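Probable oxidoreductase (PDB 4EYE) probably acts as an oxidoreductase of the medium-chain dehydrogenase/reductase family, related to quinone oxidoreductases. Local coordinates at residues His145-Tyr148 against Phe149-Ala152; Thr197-Val200 against Lys201-Ala205; Ala291-Leu294 against Tyr295-Gln298; Gln327-Asp331 against Gly332-Gly336. All coordinates share one frame; numbering follows the deposited sequence.

Interaction 1 of 4, residues His145-Tyr148 against Phe149-Ala152; sequences HTMY and FAYA
M147 and Y151, one helical turn apart, make a CH-pi contact. The methyl CE of M147 stands over one face of the Y151 ring, 3.8 Å from its centroid and displaced toward the rim by CZ. Bends at chi2 (-50°) and chi3 (-51°) fold the thioether forward along the helix and bring CE over the ring; an unbranched, flexible chain suits that task.

Apolar contacts fill in the same turn. CE of M147 also reaches CB of A150 at 3.9 Å, where a small residue lets the methyl come this near. On another side of the helix, CE2 of Y148 lies 3.6 Å from CB of A152.

Polar contacts across the turn are backbone bonds: N of F149, A150, Y151 and A152 each donate to O of the residue four earlier, the shortest being A152 N to Y148 O at 2.7 Å. The polar ends of side chains bond to neighbouring helices, the Y151 hydroxyl to A176 O and the H145 imidazole to T297.

M147 and Y151 pack on helix 171-182 and strand 228-233, placing this largely buried helical turn, which widens to a pi-type turn at 150-152, against the Rossmann fold of the nucleotide-binding domain.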
loop_
_atom_site.group_PDB
_atom_site.type_symbol
_atom_site.label_atom_id
_atom_site.label_comp_id
_atom_site.label_asym_id
_atom_site.label_seq_id
_atom_site.Cartn_x
_atom_site.Cartn_y
_atom_site.Cartn_z
ATOM N N HIS A 145 -1.293 -1.456 -6.181
ATOM C CA HIS A 145 -0.560 -1.196 -7.408
ATOM C C HIS A 145 0.865 -1.627 -7.277
ATOM O O HIS A 145 1.417 -2.164 -8.214
ATOM C CB HIS A 145 -0.598 0.301 -7.812
ATOM C CG HIS A 145 -1.863 0.700 -8.453
ATOM N ND1 HIS A 145 -2.013 0.746 -9.786
ATOM C CD2 HIS A 145 -3.104 1.040 -7.903
ATOM C CE1 HIS A 145 -3.268 1.081 -10.061
ATOM N NE2 HIS A 145 -3.925 1.259 -8.916
ATOM N N THR A 146 1.468 -1.416 -6.101
ATOM C CA THR A 146 2.816 -1.887 -5.839
ATOM C C THR A 146 2.937 -3.412 -6.004
ATOM O O THR A 146 3.847 -3.897 -6.670
ATOM C CB THR A 146 3.289 -1.495 -4.428
ATOM O OG1 THR A 146 3.282 -0.082 -4.312
ATOM C CG2 THR A 146 4.694 -2.008 -4.150
ATOM N N MET A 147 2.005 -4.134 -5.401
ATOM C CA MET A 147 2.031 -5.583 -5.417
ATOM C C MET A 147 1.598 -6.176 -6.760
ATOM O O MET A 147 2.175 -7.173 -7.166
ATOM C CB MET A 147 1.295 -6.200 -4.211
ATOM C CG MET A 147 2.033 -6.047 -2.855
ATOM S SD MET A 147 3.792 -6.574 -2.905
ATOM C CE MET A 147 3.650 -8.211 -3.627
ATOM N N TYR A 148 0.701 -5.514 -7.502
ATOM C CA TYR A 148 0.383 -5.947 -8.876
ATOM C C TYR A 148 1.651 -5.866 -9.736
ATOM O O TYR A 148 2.026 -6.833 -10.401
ATOM C CB TYR A 148 -0.730 -5.135 -9.534
ATOM C CG TYR A 148 -1.261 -5.818 -10.771
ATOM C CD1 TYR A 148 -2.364 -6.664 -10.692
ATOM C CD2 TYR A 148 -0.646 -5.659 -11.988
ATOM C CE1 TYR A 148 -2.843 -7.337 -11.797
ATOM C CE2 TYR A 148 -1.105 -6.336 -13.113
ATOM C CZ TYR A 148 -2.235 -7.159 -12.995
ATOM O OH TYR A 148 -2.696 -7.816 -14.090
ATOM N N PHE A 149 2.275 -4.699 -9.731
ATOM C CA PHE A 149 3.570 -4.500 -10.364
ATOM C C PHE A 149 4.629 -5.518 -9.932
ATOM O O PHE A 149 5.280 -6.104 -10.778
ATOM C CB PHE A 149 4.048 -3.091 -10.040
ATOM C CG PHE A 149 5.489 -2.828 -10.370
ATOM C CD1 PHE A 149 5.918 -2.738 -11.705
ATOM C CD2 PHE A 149 6.393 -2.576 -9.366
ATOM C CE1 PHE A 149 7.233 -2.426 -12.006
ATOM C CE2 PHE A 149 7.731 -2.273 -9.666
ATOM C CZ PHE A 149 8.142 -2.191 -10.980
ATOM N N ALA A 150 4.787 -5.726 -8.624
ATOM C CA ALA A 150 5.766 -6.692 -8.108
ATOM C C ALA A 150 5.543 -8.073 -8.681
ATOM O O ALA A 150 6.496 -8.772 -9.074
ATOM C CB ALA A 150 5.708 -6.795 -6.557
ATOM N N TYR A 151 4.294 -8.501 -8.655
ATOM C CA TYR A 151 3.945 -9.832 -9.165
ATOM C C TYR A 151 3.953 -9.958 -10.687
ATOM O O TYR A 151 4.588 -10.879 -11.270
ATOM C CB TYR A 151 2.569 -10.216 -8.651
ATOM C CG TYR A 151 2.514 -10.625 -7.201
ATOM C CD1 TYR A 151 3.554 -11.288 -6.592
ATOM C CD2 TYR A 151 1.363 -10.385 -6.446
ATOM C CE1 TYR A 151 3.459 -11.713 -5.266
ATOM C CE2 TYR A 151 1.281 -10.767 -5.133
ATOM C CZ TYR A 151 2.295 -11.431 -4.535
ATOM O OH TYR A 151 2.125 -11.855 -3.211
ATOM N N ALA A 152 3.311 -9.023 -11.358
ATOM C CA ALA A 152 3.112 -9.148 -12.798
ATOM C C ALA A 152 4.361 -8.782 -13.567
ATOM O O ALA A 152 4.702 -9.471 -14.519
ATOM C CB ALA A 152 1.960 -8.287 -13.233
#

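Interaction 2 of 4, residues Thr197-Val200 against Lys201-Ala205; sequences TEFV and KSVGA
F199 and V203 pack one turn apart on the helix of a beta-alpha-beta unit, strand 186-191, helix 197-203 and strand 207-210, in the Rossmann fold. The helix closes with a Schellman motif at G204, whose positive phi (120°) would jam a side chain against the preceding carbonyl, and so suits glycine.

The tight part faces inward. CG2 of V203 sits over one face of the F199 ring, 3.9 Å from its centroid and offset toward the rim, a CH-pi contact. F199 carries CG opposite its own backbone N (chi1 172°), which swings the ring toward the C-terminal end of the helix and under that methyl. Beyond the turn, V200 CG1 meets A205 CB at 3.8 Å, and V200 also packs on strands 186-191 and 207-210; a branched apolar residue and a small one fit this inner surface. The ring of F199 continues outward to meet that of Y335.

The other side is solvent-facing and polar. E198, K201 and S202 are exposed, and their side chains pack little against one another. The hydroxyl of S202, swung back over the helix at chi1 78°, donates from OG to F199 O at 2.6 Å, while V203 N gives the same oxygen a second bond of 3.0 Å. F199 O thus takes two donors near the end of the helix, whereas the bond from G204 N to V200 O is weak. K201 bends at chi2 and curls along the terminus, where its NZ donates to A205 O at 3.0 Å.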
loop_
_atom_site.group_PDB
_atom_site.type_symbol
_atom_site.label_atom_id
_atom_site.label_comp_id
_atom_site.label_asym_id
_atom_site.label_seq_id
_atom_site.Cartn_x
_atom_site.Cartn_y
_atom_site.Cartn_z
ATOM N N THR A 197 -3.029 -13.600 13.429
ATOM C CA THR A 197 -3.127 -14.894 12.766
ATOM C C THR A 197 -4.490 -15.129 12.101
ATOM O O THR A 197 -4.541 -15.530 10.942
ATOM C CB THR A 197 -2.811 -16.061 13.755
ATOM O OG1 THR A 197 -1.458 -15.924 14.191
ATOM C CG2 THR A 197 -2.967 -17.414 13.068
ATOM N N GLU A 198 -5.587 -14.871 12.819
ATOM C CA GLU A 198 -6.932 -15.104 12.241
ATOM C C GLU A 198 -7.262 -14.089 11.139
ATOM O O GLU A 198 -7.915 -14.422 10.148
ATOM C CB GLU A 198 -8.024 -15.061 13.314
ATOM C CG GLU A 198 -7.850 -16.100 14.405
ATOM C CD GLU A 198 -7.800 -17.509 13.879
ATOM O OE1 GLU A 198 -7.101 -18.320 14.521
ATOM O OE2 GLU A 198 -8.444 -17.817 12.834
ATOM N N PHE A 199 -6.824 -12.860 11.333
ATOM C CA PHE A 199 -6.995 -11.832 10.316
ATOM C C PHE A 199 -6.367 -12.286 9.021
ATOM O O PHE A 199 -6.994 -12.274 7.973
ATOM C CB PHE A 199 -6.371 -10.520 10.746
ATOM C CG PHE A 199 -6.350 -9.484 9.635
ATOM C CD1 PHE A 199 -7.487 -8.774 9.329
ATOM C CD2 PHE A 199 -5.210 -9.282 8.880
ATOM C CE1 PHE A 199 -7.470 -7.824 8.289
ATOM C CE2 PHE A 199 -5.193 -8.350 7.844
ATOM C CZ PHE A 199 -6.328 -7.639 7.544
ATOM N N VAL A 200 -5.110 -12.694 9.101
ATOM C CA VAL A 200 -4.367 -13.134 7.927
ATOM C C VAL A 200 -5.008 -14.329 7.262
ATOM O O VAL A 200 -5.147 -14.364 6.020
ATOM C CB VAL A 200 -2.869 -13.351 8.278
ATOM C CG1 VAL A 200 -2.174 -14.180 7.222
ATOM C CG2 VAL A 200 -2.209 -11.980 8.440
ATOM N N LYS A 201 -5.433 -15.311 8.078
ATOM C CA LYS A 201 -6.207 -16.422 7.534
ATOM C C LYS A 201 -7.451 -15.902 6.793
ATOM O O LYS A 201 -7.735 -16.333 5.690
ATOM C CB LYS A 201 -6.589 -17.423 8.659
ATOM C CG LYS A 201 -7.049 -18.761 8.135
ATOM C CD LYS A 201 -5.961 -19.570 7.416
ATOM C CE LYS A 201 -6.556 -20.828 6.765
ATOM N NZ LYS A 201 -5.571 -21.459 5.819
ATOM N N SER A 202 -8.190 -14.962 7.387
ATOM C CA SER A 202 -9.407 -14.458 6.747
ATOM C C SER A 202 -9.117 -13.736 5.413
ATOM O O SER A 202 -9.977 -13.666 4.537
ATOM C CB SER A 202 -10.174 -13.510 7.676
ATOM O OG SER A 202 -9.565 -12.210 7.718
ATOM N N VAL A 203 -7.924 -13.176 5.255
ATOM C CA VAL A 203 -7.595 -12.475 4.007
ATOM C C VAL A 203 -7.336 -13.481 2.863
ATOM O O VAL A 203 -7.354 -13.119 1.669
ATOM C CB VAL A 203 -6.365 -11.546 4.231
ATOM C CG1 VAL A 203 -5.930 -10.933 2.922
ATOM C CG2 VAL A 203 -6.731 -10.453 5.232
ATOM N N GLY A 204 -7.067 -14.728 3.234
ATOM C CA GLY A 204 -6.944 -15.832 2.267
ATOM C C GLY A 204 -5.621 -16.561 2.202
ATOM O O GLY A 204 -5.400 -17.316 1.274
ATOM N N ALA A 205 -4.751 -16.390 3.184
ATOM C CA ALA A 205 -3.535 -17.194 3.292
ATOM C C ALA A 205 -3.927 -18.662 3.454
ATOM O O ALA A 205 -4.829 -18.977 4.228
ATOM C CB ALA A 205 -2.685 -16.766 4.480
#

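Interaction 3 of 4, residues Ala291-Leu294 against Tyr295-Gln298; sequences ADYL and YETQ
Y295 lies beside D292, and the two side chains point the same way with carboxylate and ring planes only 13° apart. CA of D292 stands over one face of the Y295 ring, toward its rim, and OD1 comes within 3.9 Å of both CE2 and OH. The aromatic ring of Y295, an exposed residue, thereby spreads over the opening turn. Y295 N donates to D292 O at 3.1 Å, a bond that spans three residues.

Y293 is held between two later residues. CG2 of T297 approaches its CE2 at 3.2 Å, a close contact, with the two side chains crossing at about a right angle. The carboxylate of E296 lies near CE1, its plane turned 63° from the ring, and an extended chain carries it that far. A water in the ring plane bonds to Y293 OH at 2.6 Å and donates to E296 OE1. This is the N-terminal part of helix 293-306, packed against helix 143-154 and helix 283-289; the Y293 ring also makes a cation-pi contact with R153.

L294 turns its aliphatic chain inward, onto W283 and L287, and its CD1 lies 3.7 Å from OG1 of T297. That hydroxyl has H145 as its stronger partner, and L294 O lies 3.0 Å from T297 OG1. The L294 carbonyl also accepts the backbone bond from Q298 N.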
loop_
_atom_site.group_PDB
_atom_site.type_symbol
_atom_site.label_atom_id
_atom_site.label_comp_id
_atom_site.label_asym_id
_atom_site.label_seq_id
_atom_site.Cartn_x
_atom_site.Cartn_y
_atom_site.Cartn_z
ATOM N N ALA A 291 5.058 5.703 -17.112
ATOM C CA ALA A 291 3.787 6.151 -16.567
ATOM C C ALA A 291 2.591 5.346 -17.142
ATOM O O ALA A 291 1.636 5.087 -16.423
ATOM C CB ALA A 291 3.599 7.665 -16.743
ATOM N N ASP A 292 2.667 4.907 -18.390
ATOM C CA ASP A 292 1.589 4.136 -19.002
ATOM C C ASP A 292 1.378 2.739 -18.419
ATOM O O ASP A 292 0.321 2.179 -18.599
ATOM C CB ASP A 292 1.785 4.010 -20.505
ATOM C CG ASP A 292 1.763 5.358 -21.198
ATOM O OD1 ASP A 292 1.430 6.365 -20.545
ATOM O OD2 ASP A 292 2.068 5.409 -22.394
ATOM N N TYR A 293 2.352 2.208 -17.678
ATOM C CA TYR A 293 2.148 0.920 -17.020
ATOM C C TYR A 293 0.996 1.022 -16.019
ATOM O O TYR A 293 0.283 0.034 -15.771
ATOM C CB TYR A 293 3.411 0.382 -16.392
ATOM C CG TYR A 293 3.246 -1.035 -15.873
ATOM C CD1 TYR A 293 3.090 -2.115 -16.751
ATOM C CD2 TYR A 293 3.249 -1.296 -14.520
ATOM C CE1 TYR A 293 2.957 -3.407 -16.262
ATOM C CE2 TYR A 293 3.110 -2.579 -14.027
ATOM C CZ TYR A 293 2.977 -3.636 -14.908
ATOM O OH TYR A 293 2.811 -4.923 -14.406
ATOM N N LEU A 294 0.792 2.225 -15.483
ATOM C CA LEU A 294 -0.299 2.473 -14.570
ATOM C C LEU A 294 -1.669 2.062 -15.123
ATOM O O LEU A 294 -2.509 1.610 -14.372
ATOM C CB LEU A 294 -0.318 3.942 -14.172
ATOM C CG LEU A 294 -1.164 4.339 -12.965
ATOM C CD1 LEU A 294 -0.745 3.637 -11.648
ATOM C CD2 LEU A 294 -0.999 5.850 -12.836
ATOM N N TYR A 295 -1.885 2.203 -16.434
ATOM C CA TYR A 295 -3.139 1.764 -17.024
ATOM C C TYR A 295 -3.300 0.256 -16.896
ATOM O O TYR A 295 -4.413 -0.226 -16.673
ATOM C CB TYR A 295 -3.260 2.072 -18.522
ATOM C CG TYR A 295 -3.029 3.486 -19.001
ATOM C CD1 TYR A 295 -3.378 4.611 -18.245
ATOM C CD2 TYR A 295 -2.426 3.693 -20.255
ATOM C CE1 TYR A 295 -3.146 5.897 -18.745
ATOM C CE2 TYR A 295 -2.203 4.959 -20.748
ATOM C CZ TYR A 295 -2.573 6.054 -20.008
ATOM O OH TYR A 295 -2.321 7.311 -20.566
ATOM N N GLU A 296 -2.194 -0.459 -17.040
ATOM C CA GLU A 296 -2.186 -1.919 -16.920
ATOM C C GLU A 296 -2.388 -2.389 -15.490
ATOM O O GLU A 296 -3.065 -3.361 -15.276
ATOM C CB GLU A 296 -0.869 -2.521 -17.440
ATOM C CG GLU A 296 -0.999 -4.009 -17.662
ATOM C CD GLU A 296 0.285 -4.725 -18.122
ATOM O OE1 GLU A 296 0.519 -5.852 -17.583
ATOM O OE2 GLU A 296 0.962 -4.212 -19.029
ATOM N N THR A 297 -1.773 -1.732 -14.513
ATOM C CA THR A 297 -1.970 -2.129 -13.128
ATOM C C THR A 297 -3.431 -1.844 -12.692
ATOM O O THR A 297 -4.041 -2.655 -12.028
ATOM C CB THR A 297 -1.001 -1.464 -12.134
ATOM O OG1 THR A 297 -1.148 -0.044 -12.207
ATOM C CG2 THR A 297 0.442 -1.848 -12.460
ATOM N N GLN A 298 -3.981 -0.715 -13.110
ATOM C CA GLN A 298 -5.385 -0.383 -12.791
ATOM C C GLN A 298 -6.368 -1.393 -13.440
ATOM O O GLN A 298 -7.281 -1.865 -12.780
ATOM C CB GLN A 298 -5.738 1.030 -13.270
ATOM C CG GLN A 298 -7.145 1.478 -12.917
ATOM C CD GLN A 298 -7.359 1.735 -11.435
ATOM O OE1 GLN A 298 -6.440 1.680 -10.633
ATOM N NE2 GLN A 298 -8.599 2.084 -11.069
HETATM O O HOH W 1 2.660 -6.886 -16.097
#

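Interaction 4 of 4, residues Gln327-Asp331 against Gly332-Gly336; sequences QDFAD and GKVYG
K333 and D328 meet at the end of a helix, and the backbone bonds between their segments define the turn. K333 N donates to D328 O at 3.1 Å, a nearly straight bond (165°) that spans five residues, and G332 N donates to F329 O at 3.2 Å from well above that carbonyl's plane.

These two backbone bonds and the positive phi of G332 (79°) make a Schellman motif ending helix 322-330, from which the chain runs on toward strand 337-341. Glycine suits the position because a CB there would clash with D331 O.

A water bridges this corner. It donates to F329 O at 2.7 Å and accepts from V334 N, so the carbonyl of F329 is gripped by both G332 N and the water, and the departing chain is tethered to the last turn.

Charged and polar side chains lie over the turn. K333, extended beyond CG, crosses D328 obliquely, CD 3.9 Å from OD1, and its NZ stays 4.0 Å from that oxygen, beyond a salt bridge; any attraction is probably modest. Across the helix end, Q327 NE2 donates to D331 OD1 at 3.2 Å, on the syn side but 35° out of the carboxylate plane, the donor pointing in the plane of its own amide.

The main apolar contact is between F329 and V334. CG2 of V334 touches CA of F329 at 3.8 Å and reaches obliquely to CD2 of its ring. A beta-branched valine presents this methyl beside its backbone, while the aromatic ring extends onwards to F62 and Y65 of helix 62-68.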
loop_
_atom_site.group_PDB
_atom_site.type_symbol
_atom_site.label_atom_id
_atom_site.label_comp_id
_atom_site.label_asym_id
_atom_site.label_seq_id
_atom_site.Cartn_x
_atom_site.Cartn_y
_atom_site.Cartn_z
ATOM N N GLN A 327 -0.413 7.491 15.473
ATOM C CA GLN A 327 0.269 6.861 16.624
ATOM C C GLN A 327 -0.063 5.360 16.688
ATOM O O GLN A 327 0.816 4.528 16.881
ATOM C CB GLN A 327 -0.174 7.522 17.937
ATOM C CG GLN A 327 0.728 7.191 19.146
ATOM C CD GLN A 327 2.153 7.619 18.904
ATOM O OE1 GLN A 327 2.448 8.800 18.752
ATOM N NE2 GLN A 327 3.042 6.662 18.838
ATOM N N ASP A 328 -1.333 5.024 16.501
ATOM C CA ASP A 328 -1.731 3.604 16.473
ATOM C C ASP A 328 -1.021 2.856 15.360
ATOM O O ASP A 328 -0.523 1.745 15.554
ATOM C CB ASP A 328 -3.230 3.499 16.305
ATOM C CG ASP A 328 -3.985 3.931 17.558
ATOM O OD1 ASP A 328 -3.350 4.112 18.616
ATOM O OD2 ASP A 328 -5.224 4.055 17.470
ATOM N N PHE A 329 -0.933 3.492 14.209
ATOM C CA PHE A 329 -0.217 2.917 13.085
ATOM C C PHE A 329 1.258 2.651 13.426
ATOM O O PHE A 329 1.790 1.585 13.145
ATOM C CB PHE A 329 -0.323 3.841 11.856
ATOM C CG PHE A 329 0.454 3.340 10.682
ATOM C CD1 PHE A 329 1.786 3.713 10.495
ATOM C CD2 PHE A 329 -0.121 2.461 9.793
ATOM C CE1 PHE A 329 2.509 3.208 9.423
ATOM C CE2 PHE A 329 0.584 1.959 8.718
ATOM C CZ PHE A 329 1.892 2.330 8.525
ATOM N N ALA A 330 1.905 3.646 14.002
ATOM C CA ALA A 330 3.305 3.547 14.450
ATOM C C ALA A 330 3.505 2.487 15.558
ATOM O O ALA A 330 4.505 1.797 15.561
ATOM C CB ALA A 330 3.786 4.908 14.942
ATOM N N ASP A 331 2.534 2.363 16.454
ATOM C CA ASP A 331 2.582 1.382 17.528
ATOM C C ASP A 331 2.287 -0.034 17.032
ATOM O O ASP A 331 2.275 -0.956 17.832
ATOM C CB ASP A 331 1.559 1.707 18.610
ATOM C CG ASP A 331 1.854 2.983 19.340
ATOM O OD1 ASP A 331 2.958 3.494 19.214
ATOM O OD2 ASP A 331 0.963 3.507 20.003
ATOM N N GLY A 332 2.044 -0.226 15.729
ATOM C CA GLY A 332 1.848 -1.570 15.177
ATOM C C GLY A 332 0.471 -2.166 15.409
ATOM O O GLY A 332 0.306 -3.385 15.410
ATOM N N LYS A 333 -0.534 -1.325 15.602
ATOM C CA LYS A 333 -1.892 -1.810 15.826
ATOM C C LYS A 333 -2.737 -2.079 14.554
ATOM O O LYS A 333 -3.810 -2.623 14.666
ATOM C CB LYS A 333 -2.624 -0.842 16.756
ATOM C CG LYS A 333 -1.887 -0.655 18.083
ATOM C CD LYS A 333 -2.620 0.295 19.023
ATOM C CE LYS A 333 -2.012 0.272 20.428
ATOM N NZ LYS A 333 -2.834 1.127 21.299
ATOM N N VAL A 334 -2.244 -1.730 13.362
ATOM C CA VAL A 334 -3.062 -1.765 12.144
ATOM C C VAL A 334 -2.858 -3.031 11.330
ATOM O O VAL A 334 -1.747 -3.333 10.897
ATOM C CB VAL A 334 -2.770 -0.548 11.221
ATOM C CG1 VAL A 334 -3.560 -0.639 9.903
ATOM C CG2 VAL A 334 -3.074 0.733 11.966
ATOM N N TYR A 335 -3.960 -3.750 11.111
ATOM C CA TYR A 335 -4.004 -4.866 10.190
ATOM C C TYR A 335 -4.650 -4.368 8.901
ATOM O O TYR A 335 -5.633 -3.662 8.921
ATOM C CB TYR A 335 -4.798 -6.052 10.756
ATOM C CG TYR A 335 -4.359 -6.606 12.108
ATOM C CD1 TYR A 335 -3.121 -6.294 12.671
ATOM C CD2 TYR A 335 -5.212 -7.419 12.828
ATOM C CE1 TYR A 335 -2.753 -6.773 13.941
ATOM C CE2 TYR A 335 -4.868 -7.922 14.077
ATOM C CZ TYR A 335 -3.631 -7.603 14.630
ATOM O OH TYR A 335 -3.296 -8.100 15.870
ATOM N N GLY A 336 -4.104 -4.752 7.773
ATOM C CA GLY A 336 -4.670 -4.346 6.485
ATOM C C GLY A 336 -4.465 -2.833 6.349
ATOM O O GLY A 336 -3.347 -2.327 6.545
HETATM O O HOH W 2 0.445 -0.639 12.627
#

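All four contacts are local, each lying within one continuous stretch, so they follow in series and none nests or crosses. Interaction 1 comes first, on helix 143-154, and interaction 2 ends helix 197-203 of the Rossmann fold. Interaction 3 opens helix 293-306 and joins it to helix 143-154 of interaction 1: H145 ND1 and T297 OG1 lie 2.7 Å apart, probably hydrogen-bonded, and F149 CD1 meets Y293 CE2. Interaction 4 closes helix 322-330, and the loop from there to strand 337-341 is joined to Rossmann helix 197-203 of interaction 2, where F199 touches Y335 and G336. Between these two pairs, interactions 3 and 4 have centres about 30 Å apart.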